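Local coordinates for folylpolyglutamate synthase protein FOLC (Mycobacterium tuberculosis, PDB 2VOS) that probably adds glutamate to dihydropteroate and, one residue after another, to tetrahydrofolate at the cost of ATP, and binds ADP, at residues A122-I127 with T156-A161; S51-L56 with P129-I134; P346-D351 with I466-S471. All coordinates share one frame; numbering follows the deposited sequence.

Contact 1 of 3, residues A122-I127 with T156-A161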
loop_
_atom_site.group_PDB
_atom_site.type_symbol
_atom_site.label_atom_id
_atom_site.label_comp_id
_atom_site.label_asym_id
_atom_site.label_seq_id
_atom_site.Cartn_x
_atom_site.Cartn_y
_atom_site.Cartn_z
ATOM N N ALA A 122 -12.124 6.983 -20.336
ATOM C CA ALA A 122 -13.475 7.554 -20.362
ATOM C C ALA A 122 -13.747 8.319 -19.066
ATOM O O ALA A 122 -14.397 9.335 -19.084
ATOM C CB ALA A 122 -14.534 6.444 -20.533
ATOM N N THR A 123 -13.250 7.818 -17.933
ATOM C CA THR A 123 -13.448 8.520 -16.658
ATOM C C THR A 123 -12.734 9.868 -16.656
ATOM O O THR A 123 -13.312 10.865 -16.278
ATOM C CB THR A 123 -13.015 7.637 -15.463
ATOM O OG1 THR A 123 -13.788 6.432 -15.513
ATOM C CG2 THR A 123 -13.290 8.311 -14.136
ATOM N N TYR A 124 -11.496 9.895 -17.121
ATOM C CA TYR A 124 -10.745 11.138 -17.218
ATOM C C TYR A 124 -11.482 12.119 -18.170
ATOM O O TYR A 124 -11.734 13.281 -17.821
ATOM C CB TYR A 124 -9.328 10.855 -17.755
ATOM C CG TYR A 124 -8.620 12.136 -18.059
ATOM C CD1 TYR A 124 -8.106 12.924 -17.023
ATOM C CD2 TYR A 124 -8.510 12.595 -19.348
ATOM C CE1 TYR A 124 -7.499 14.124 -17.267
ATOM C CE2 TYR A 124 -7.902 13.766 -19.615
ATOM C CZ TYR A 124 -7.400 14.550 -18.572
ATOM O OH TYR A 124 -6.798 15.772 -18.846
ATOM N N ARG A 125 -11.860 11.645 -19.358
ATOM C CA ARG A 125 -12.525 12.495 -20.329
ATOM C C ARG A 125 -13.814 13.049 -19.768
ATOM O O ARG A 125 -14.167 14.201 -20.002
ATOM C CB ARG A 125 -12.862 11.720 -21.593
ATOM C CG ARG A 125 -11.675 11.337 -22.508
ATOM C CD ARG A 125 -12.278 10.913 -23.880
ATOM N NE ARG A 125 -11.289 10.876 -24.955
ATOM C CZ ARG A 125 -10.986 11.929 -25.712
ATOM N NH1 ARG A 125 -11.601 13.102 -25.507
ATOM N NH2 ARG A 125 -10.067 11.812 -26.673
ATOM N N GLU A 126 -14.561 12.236 -19.030
ATOM C CA GLU A 126 -15.840 12.735 -18.524
ATOM C C GLU A 126 -15.666 13.837 -17.474
ATOM O O GLU A 126 -16.437 14.796 -17.490
ATOM C CB GLU A 126 -16.738 11.613 -18.020
ATOM C CG GLU A 126 -16.724 11.409 -16.539
ATOM C CD GLU A 126 -17.618 10.209 -16.141
ATOM O OE1 GLU A 126 -18.493 9.834 -16.937
ATOM O OE2 GLU A 126 -17.440 9.647 -15.061
ATOM N N ILE A 127 -14.659 13.746 -16.585
ATOM C CA ILE A 127 -14.436 14.853 -15.657
ATOM C C ILE A 127 -13.574 16.010 -16.192
ATOM O O ILE A 127 -13.635 17.123 -15.649
ATOM C CB ILE A 127 -13.928 14.414 -14.290
ATOM C CG1 ILE A 127 -12.485 13.937 -14.374
ATOM C CG2 ILE A 127 -14.866 13.324 -13.658
ATOM C CD1 ILE A 127 -11.829 13.904 -12.957
ATOM N N THR A 156 -7.893 11.119 -7.842
ATOM C CA THR A 156 -8.808 10.881 -6.740
ATOM C C THR A 156 -10.213 11.233 -7.213
ATOM O O THR A 156 -11.153 10.500 -6.947
ATOM C CB THR A 156 -8.404 11.704 -5.535
ATOM O OG1 THR A 156 -7.163 11.162 -5.031
ATOM C CG2 THR A 156 -9.503 11.651 -4.405
ATOM N N ALA A 157 -10.346 12.323 -7.970
ATOM C CA ALA A 157 -11.638 12.676 -8.492
ATOM C C ALA A 157 -12.142 11.624 -9.476
ATOM O O ALA A 157 -13.323 11.271 -9.491
ATOM C CB ALA A 157 -11.587 14.067 -9.171
HETATM N N MSE A 158 -11.242 11.141 -10.315
HETATM C CA MSE A 158 -11.600 10.032 -11.193
HETATM C C MSE A 158 -12.134 8.824 -10.436
HETATM O O MSE A 158 -13.141 8.217 -10.846
HETATM C CB MSE A 158 -10.387 9.627 -12.066
HETATM C CG MSE A 158 -10.049 10.658 -13.140
HETATM SE SE MSE A 158 -8.301 10.184 -13.930
HETATM C CE MSE A 158 -8.685 8.421 -14.617
ATOM N N ALA A 159 -11.463 8.421 -9.346
ATOM C CA ALA A 159 -11.921 7.235 -8.610
ATOM C C ALA A 159 -13.371 7.513 -8.104
ATOM O O ALA A 159 -14.310 6.646 -8.231
ATOM C CB ALA A 159 -10.969 6.942 -7.436
ATOM N N PHE A 160 -13.562 8.680 -7.493
ATOM C CA PHE A 160 -14.858 9.002 -6.898
ATOM C C PHE A 160 -15.963 9.058 -7.948
ATOM O O PHE A 160 -17.086 8.626 -7.661
ATOM C CB PHE A 160 -14.839 10.344 -6.113
ATOM C CG PHE A 160 -13.995 10.316 -4.855
ATOM C CD1 PHE A 160 -13.905 9.147 -4.091
ATOM C CD2 PHE A 160 -13.315 11.446 -4.419
ATOM C CE1 PHE A 160 -13.132 9.077 -2.939
ATOM C CE2 PHE A 160 -12.556 11.401 -3.191
ATOM C CZ PHE A 160 -12.464 10.208 -2.471
ATOM N N ALA A 161 -15.659 9.633 -9.119
ATOM C CA ALA A 161 -16.644 9.688 -10.253
ATOM C C ALA A 161 -16.944 8.259 -10.718
ATOM O O ALA A 161 -18.095 7.866 -10.974
ATOM C CB ALA A 161 -16.033 10.495 -11.410
#
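M158, a selenomethionine, turns its CG away from its own carbonyl carbon and runs on extended, which brings SE to the base of Y124; a bend at the last torsion (chi3 60°) then folds CE back to about the same distance from Y124 CB. On the facing helix the CG of Y124 stands opposite its backbone N (chi1 171°), carrying the ring past the selenium rather than over it. SE therefore meets Y124 CB at 4.0 Å and lies close to the plane of the ring, at its edge beside CD1: a Met-aromatic contact of the edge-on kind. Y124 also packs on V30, L33 and L34 of helix 23-34, and its OH is hydrogen-bonded to E128.

Helices 117-140 and 151-165 cross here almost perpendicularly, at 101° with 9.4 Å between the axes of the two segments. T123 sits where the backbones come nearest; its methyl CG2 rests on the backbone, 3.3 Å from M158 O, while OG1 is taken up by the carbonyl of Q119 one turn earlier. No hydrogen bond joins the two segments, and most of the contact is apolar.

I127 uses its two branches on different partners. CD1 reaches across the selenomethionine chain nearly at a right angle, 3.7 Å from M158 CG, and also touches the methyl of A157. The shorter branch lies against the next turn, with I127 CG2 3.8 Å from A161 CB. At the exposed margin, the extended chain of E126 brings OE2 near A161 CB and close to the like-charged D165.

Contact 2 of 3, residues S51-L56 with P129-I134; sequences SALMDL and PLVALI
I134 and L56 meet through their terminal methyls, and the chain of I134 can be followed into the other helix from its root. Its CB points at helix 48-56; CG1, turned away from the carbonyl carbon of I134 itself (chi1 -62°), lies 3.9 Å from L53 CA and about as far from L56 CD1. At the tip, I134 CD1 is wedged between two residues one turn apart, 3.6 Å from A52 CB and 3.5 Å from L56 CD1, the latter tighter than ordinary van der Waals contact. The side chains of L56 and I134 run past each other in opposite directions, and L56 CD1 also touches L133 CD2 at 4.0 Å on the exposed margin.

L53 extends the joint inward. Its two methyls divide the work: L53 CD1 comes in at about a right angle onto L130 CB, at 3.6 Å, whereas L53 CD2 meets V131 CG2 at 3.8 Å. No hydrogen bond links the two segments.

The helices run closer to antiparallel than to perpendicular, their segment axes at 139° and 9.7 Å apart, and helix 117-140 is kinked as it enters P129-I134. Helix 151-165 packs against the buried flank of both, touching L53 and M54 through A157 and V131 through V154, while L56 and L133 remain on the exposed side.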
loop_
_atom_site.group_PDB
_atom_site.type_symbol
_atom_site.label_atom_id
_atom_site.label_comp_id
_atom_site.label_asym_id
_atom_site.label_seq_id
_atom_site.Cartn_x
_atom_site.Cartn_y
_atom_site.Cartn_z
ATOM N N SER A 51 -12.250 19.966 -3.268
ATOM C CA SER A 51 -13.631 20.270 -2.853
ATOM C C SER A 51 -14.455 20.978 -3.928
ATOM O O SER A 51 -15.607 20.626 -4.152
ATOM C CB SER A 51 -13.680 21.105 -1.590
ATOM O OG SER A 51 -13.130 20.368 -0.520
ATOM N N ALA A 52 -13.877 22.002 -4.555
ATOM C CA ALA A 52 -14.561 22.689 -5.623
ATOM C C ALA A 52 -14.915 21.733 -6.761
ATOM O O ALA A 52 -16.012 21.804 -7.318
ATOM C CB ALA A 52 -13.716 23.874 -6.140
ATOM N N LEU A 53 -13.950 20.904 -7.168
ATOM C CA LEU A 53 -14.201 19.949 -8.267
ATOM C C LEU A 53 -15.350 18.985 -7.912
ATOM O O LEU A 53 -16.253 18.737 -8.752
ATOM C CB LEU A 53 -12.949 19.174 -8.586
ATOM C CG LEU A 53 -13.127 18.142 -9.737
ATOM C CD1 LEU A 53 -13.698 18.777 -11.048
ATOM C CD2 LEU A 53 -11.832 17.369 -10.004
HETATM N N MSE A 54 -15.321 18.408 -6.707
HETATM C CA MSE A 54 -16.416 17.525 -6.257
HETATM C C MSE A 54 -17.767 18.276 -6.318
HETATM O O MSE A 54 -18.752 17.720 -6.768
HETATM C CB MSE A 54 -16.218 17.073 -4.813
HETATM C CG MSE A 54 -15.206 15.981 -4.585
HETATM SE SE MSE A 54 -15.465 14.433 -5.806
HETATM C CE MSE A 54 -13.868 14.983 -6.637
ATOM N N ASP A 55 -17.819 19.540 -5.868
ATOM C CA ASP A 55 -19.058 20.314 -6.048
ATOM C C ASP A 55 -19.570 20.368 -7.497
ATOM O O ASP A 55 -20.758 20.161 -7.750
ATOM C CB ASP A 55 -18.910 21.754 -5.562
ATOM C CG ASP A 55 -18.907 21.837 -4.101
ATOM O OD1 ASP A 55 -18.904 20.743 -3.448
ATOM O OD2 ASP A 55 -18.898 22.979 -3.591
ATOM N N LEU A 56 -18.688 20.717 -8.414
ATOM C CA LEU A 56 -19.036 20.753 -9.836
ATOM C C LEU A 56 -19.522 19.388 -10.344
ATOM O O LEU A 56 -20.351 19.315 -11.248
ATOM C CB LEU A 56 -17.805 21.159 -10.670
ATOM C CG LEU A 56 -17.405 22.641 -10.596
ATOM C CD1 LEU A 56 -16.145 22.883 -11.437
ATOM C CD2 LEU A 56 -18.558 23.512 -11.103
ATOM N N PRO A 129 -13.579 18.379 -18.527
ATOM C CA PRO A 129 -14.005 19.795 -18.654
ATOM C C PRO A 129 -14.151 20.507 -17.255
ATOM O O PRO A 129 -13.927 21.719 -17.141
ATOM C CB PRO A 129 -15.362 19.719 -19.397
ATOM C CG PRO A 129 -15.449 18.337 -20.002
ATOM C CD PRO A 129 -14.484 17.427 -19.217
ATOM N N LEU A 130 -14.512 19.759 -16.202
ATOM C CA LEU A 130 -14.695 20.354 -14.878
ATOM C C LEU A 130 -13.335 20.561 -14.220
ATOM O O LEU A 130 -13.122 21.536 -13.499
ATOM C CB LEU A 130 -15.597 19.460 -13.987
ATOM C CG LEU A 130 -17.066 19.259 -14.442
ATOM C CD1 LEU A 130 -17.612 20.598 -14.977
ATOM C CD2 LEU A 130 -17.183 18.111 -15.503
ATOM N N VAL A 131 -12.420 19.623 -14.441
ATOM C CA VAL A 131 -11.029 19.798 -14.027
ATOM C C VAL A 131 -10.410 21.037 -14.689
ATOM O O VAL A 131 -9.767 21.828 -14.011
ATOM C CB VAL A 131 -10.167 18.561 -14.398
ATOM C CG1 VAL A 131 -8.662 18.849 -14.192
ATOM C CG2 VAL A 131 -10.633 17.338 -13.605
ATOM N N ALA A 132 -10.584 21.191 -16.004
ATOM C CA ALA A 132 -10.079 22.407 -16.719
ATOM C C ALA A 132 -10.635 23.687 -16.081
ATOM O O ALA A 132 -9.964 24.708 -15.973
ATOM C CB ALA A 132 -10.474 22.373 -18.192
ATOM N N LEU A 133 -11.897 23.634 -15.665
ATOM C CA LEU A 133 -12.533 24.831 -15.127
ATOM C C LEU A 133 -11.917 25.183 -13.778
ATOM O O LEU A 133 -11.628 26.346 -13.513
ATOM C CB LEU A 133 -14.039 24.607 -14.997
ATOM C CG LEU A 133 -14.867 25.816 -14.569
ATOM C CD1 LEU A 133 -14.660 27.003 -15.551
ATOM C CD2 LEU A 133 -16.349 25.413 -14.507
ATOM N N ILE A 134 -11.711 24.186 -12.926
ATOM C CA ILE A 134 -11.018 24.416 -11.652
ATOM C C ILE A 134 -9.582 24.880 -11.887
ATOM O O ILE A 134 -9.116 25.801 -11.191
ATOM C CB ILE A 134 -11.008 23.171 -10.718
ATOM C CG1 ILE A 134 -12.424 22.747 -10.327
ATOM C CG2 ILE A 134 -10.173 23.452 -9.442
ATOM C CD1 ILE A 134 -13.285 23.886 -9.737
#

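Contact 3 of 3, residues P346-D351 with I466-S471; sequences PTVFID and IVITGS. With ADP (adenosine-5'-diphosphate), chain B.
D351 meets T469 where the two chains lead out towards the nucleotide, and its side chain reaches the ADP ribose. Its CG stands opposite the backbone N (chi1 -167°), which sends the carboxylate forward: OD2 accepts a hydrogen bond from ADP O2' at 2.9 Å, while ADP O3' lies 2.9 Å from both D351 OD1 and OD2, in weak bonds at most. Backbone amides hold the carboxylate as well, L339 N at OD1 and A353 N at OD2.

Behind the carboxylate, D351 O receives the hydroxyl of T469 OG1 at 2.8 Å, approaching from above the carbonyl plane. D351 N is held by I468 O, the last rung of a parallel ladder. F349 supplies the middle of it, its N bonded to I466 O at 2.8 Å and its O to I468 N at 2.9 Å. I466 N to T347 O completes the set.

One face of the sheet carries V348, I350, I466 and I468, with V348 CG1 pressed to 3.5 Å from I468 CD1. Helix 472-481, which S471 N-caps by bonding V473 N, covers I350 and I468 on this face. On the face of F349 and V467, helix 356-368 packs through L366, and F370 meets the F349 ring edge-to-face. Strands 347-350 and 464-469 are neighbours within the mixed sheet of the Mur ligase glutamate ligase domain, and D351 supplies the ribose-binding carboxylate of the nucleotide site.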
loop_
_atom_site.group_PDB
_atom_site.type_symbol
_atom_site.label_atom_id
_atom_site.label_comp_id
_atom_site.label_asym_id
_atom_site.label_seq_id
_atom_site.Cartn_x
_atom_site.Cartn_y
_atom_site.Cartn_z
ATOM N N PRO A 346 15.348 -20.575 -9.258
ATOM C CA PRO A 346 15.485 -20.057 -7.896
ATOM C C PRO A 346 14.179 -19.328 -7.556
ATOM O O PRO A 346 13.453 -18.920 -8.472
ATOM C CB PRO A 346 16.607 -19.019 -8.044
ATOM C CG PRO A 346 16.408 -18.463 -9.428
ATOM C CD PRO A 346 15.990 -19.695 -10.266
ATOM N N THR A 347 13.887 -19.161 -6.278
ATOM C CA THR A 347 12.805 -18.316 -5.860
ATOM C C THR A 347 13.148 -16.839 -6.094
ATOM O O THR A 347 14.228 -16.397 -5.770
ATOM C CB THR A 347 12.507 -18.531 -4.372
ATOM O OG1 THR A 347 12.101 -19.904 -4.190
ATOM C CG2 THR A 347 11.419 -17.570 -3.923
ATOM N N VAL A 348 12.231 -16.100 -6.693
ATOM C CA VAL A 348 12.372 -14.655 -6.841
ATOM C C VAL A 348 11.139 -14.077 -6.165
ATOM O O VAL A 348 9.980 -14.446 -6.494
ATOM C CB VAL A 348 12.354 -14.220 -8.298
ATOM C CG1 VAL A 348 12.316 -12.647 -8.393
ATOM C CG2 VAL A 348 13.572 -14.845 -9.077
ATOM N N PHE A 349 11.404 -13.180 -5.214
ATOM C CA PHE A 349 10.334 -12.405 -4.594
ATOM C C PHE A 349 10.410 -11.003 -5.079
ATOM O O PHE A 349 11.518 -10.495 -5.342
ATOM C CB PHE A 349 10.569 -12.294 -3.098
ATOM C CG PHE A 349 10.212 -13.523 -2.354
ATOM C CD1 PHE A 349 11.198 -14.436 -1.979
ATOM C CD2 PHE A 349 8.914 -13.757 -1.994
ATOM C CE1 PHE A 349 10.843 -15.561 -1.257
ATOM C CE2 PHE A 349 8.573 -14.913 -1.266
ATOM C CZ PHE A 349 9.562 -15.772 -0.893
ATOM N N ILE A 350 9.262 -10.339 -5.124
ATOM C CA ILE A 350 9.283 -8.907 -5.239
ATOM C C ILE A 350 8.567 -8.386 -4.007
ATOM O O ILE A 350 7.590 -9.010 -3.537
ATOM C CB ILE A 350 8.551 -8.387 -6.524
ATOM C CG1 ILE A 350 7.044 -8.823 -6.522
ATOM C CG2 ILE A 350 9.352 -8.777 -7.811
ATOM C CD1 ILE A 350 6.199 -8.227 -7.733
ATOM N N ASP A 351 9.030 -7.236 -3.512
ATOM C CA ASP A 351 8.466 -6.619 -2.343
ATOM C C ASP A 351 8.652 -5.107 -2.395
ATOM O O ASP A 351 9.768 -4.606 -2.634
ATOM C CB ASP A 351 9.047 -7.203 -1.055
ATOM C CG ASP A 351 8.218 -6.766 0.178
ATOM O OD1 ASP A 351 7.152 -7.315 0.465
ATOM O OD2 ASP A 351 8.573 -5.800 0.809
ATOM N N ILE A 466 16.286 -14.648 -4.793
ATOM C CA ILE A 466 16.567 -13.287 -5.178
ATOM C C ILE A 466 15.371 -12.477 -4.666
ATOM O O ILE A 466 14.207 -12.880 -4.854
ATOM C CB ILE A 466 16.603 -13.175 -6.692
ATOM C CG1 ILE A 466 17.737 -14.049 -7.211
ATOM C CG2 ILE A 466 16.913 -11.756 -7.124
ATOM C CD1 ILE A 466 17.682 -14.287 -8.664
ATOM N N VAL A 467 15.654 -11.369 -3.989
ATOM C CA VAL A 467 14.588 -10.556 -3.440
ATOM C C VAL A 467 14.740 -9.151 -3.990
ATOM O O VAL A 467 15.768 -8.464 -3.790
ATOM C CB VAL A 467 14.674 -10.509 -1.921
ATOM C CG1 VAL A 467 13.550 -9.624 -1.387
ATOM C CG2 VAL A 467 14.567 -11.931 -1.365
ATOM N N ILE A 468 13.749 -8.760 -4.783
ATOM C CA ILE A 468 13.807 -7.480 -5.479
ATOM C C ILE A 468 12.943 -6.494 -4.677
ATOM O O ILE A 468 11.715 -6.670 -4.564
ATOM C CB ILE A 468 13.222 -7.655 -6.915
ATOM C CG1 ILE A 468 14.000 -8.786 -7.618
ATOM C CG2 ILE A 468 13.131 -6.296 -7.696
ATOM C CD1 ILE A 468 13.297 -9.350 -8.876
ATOM N N THR A 469 13.552 -5.417 -4.165
ATOM C CA THR A 469 12.820 -4.585 -3.211
ATOM C C THR A 469 13.406 -3.158 -3.155
ATOM O O THR A 469 14.328 -2.804 -3.943
ATOM C CB THR A 469 12.866 -5.277 -1.812
ATOM O OG1 THR A 469 11.998 -4.620 -0.909
ATOM C CG2 THR A 469 14.336 -5.252 -1.181
ATOM N N GLY A 470 12.865 -2.328 -2.252
ATOM C CA GLY A 470 13.499 -1.019 -1.991
ATOM C C GLY A 470 12.551 0.120 -2.333
ATOM O O GLY A 470 12.695 1.258 -1.809
ATOM N N SER A 471 11.563 -0.181 -3.183
ATOM C CA SER A 471 10.630 0.810 -3.653
ATOM C C SER A 471 9.426 0.118 -4.273
ATOM O O SER A 471 9.520 -1.001 -4.798
ATOM C CB SER A 471 11.348 1.704 -4.678
ATOM O OG SER A 471 10.470 2.598 -5.311
HETATM P PB ADP B . 1.238 1.077 2.213
HETATM O O1B ADP B . 0.060 1.095 1.274
HETATM O O2B ADP B . 2.485 1.652 1.602
HETATM O O3B ADP B . 0.983 1.553 3.611
HETATM P PA ADP B . 1.493 -1.815 1.610
HETATM O O1A ADP B . 1.644 -1.423 0.147
HETATM O O2A ADP B . 0.559 -2.896 2.126
HETATM O O3A ADP B . 1.546 -0.482 2.559
HETATM O "O5'" ADP B . 2.963 -2.415 1.956
HETATM C "C5'" ADP B . 4.208 -1.828 1.551
HETATM C "C4'" ADP B . 5.307 -2.715 2.175
HETATM O "O4'" ADP B . 5.240 -2.597 3.623
HETATM C "C3'" ADP B . 5.100 -4.214 1.971
HETATM O "O3'" ADP B . 5.890 -4.697 0.904
HETATM C "C2'" ADP B . 5.609 -4.934 3.188
HETATM O "O2'" ADP B . 7.075 -4.954 3.085
HETATM C "C1'" ADP B . 5.402 -3.891 4.255
HETATM N N9 ADP B . 4.175 -4.023 5.093
HETATM C C8 ADP B . 2.847 -4.127 4.750
HETATM N N7 ADP B . 2.079 -4.160 5.879
HETATM C C5 ADP B . 2.921 -3.961 6.936
HETATM C C6 ADP B . 2.793 -3.843 8.393
HETATM N N6 ADP B . 1.586 -3.935 8.990
HETATM N N1 ADP B . 3.930 -3.701 9.084
HETATM C C2 ADP B . 5.184 -3.661 8.565
HETATM N N3 ADP B . 5.396 -3.730 7.225
HETATM C C4 ADP B . 4.297 -3.895 6.417
#

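Overall arrangement
Contacts 1 and 2 share helix 117-140, and A157 of the first touches L53 and M54 of the second, so three helices pack as one group; their centres are 11 Å apart. Contact 1 is buried, whereas contact 2 is only partly so and has leucines at an exposed margin. Both rely on apolar side chains, the first adding selenium at a ring edge. Contact 3 lies on the opposite side of the chain's centre, about 34 Å from contact 1 and 41 Å from contact 2 between centres. Also buried, it is built on backbone hydrogen bonds between parallel strands and alone among the three reaches the nucleotide; contacts 1 and 2 lie away from the nucleotide and metal sites.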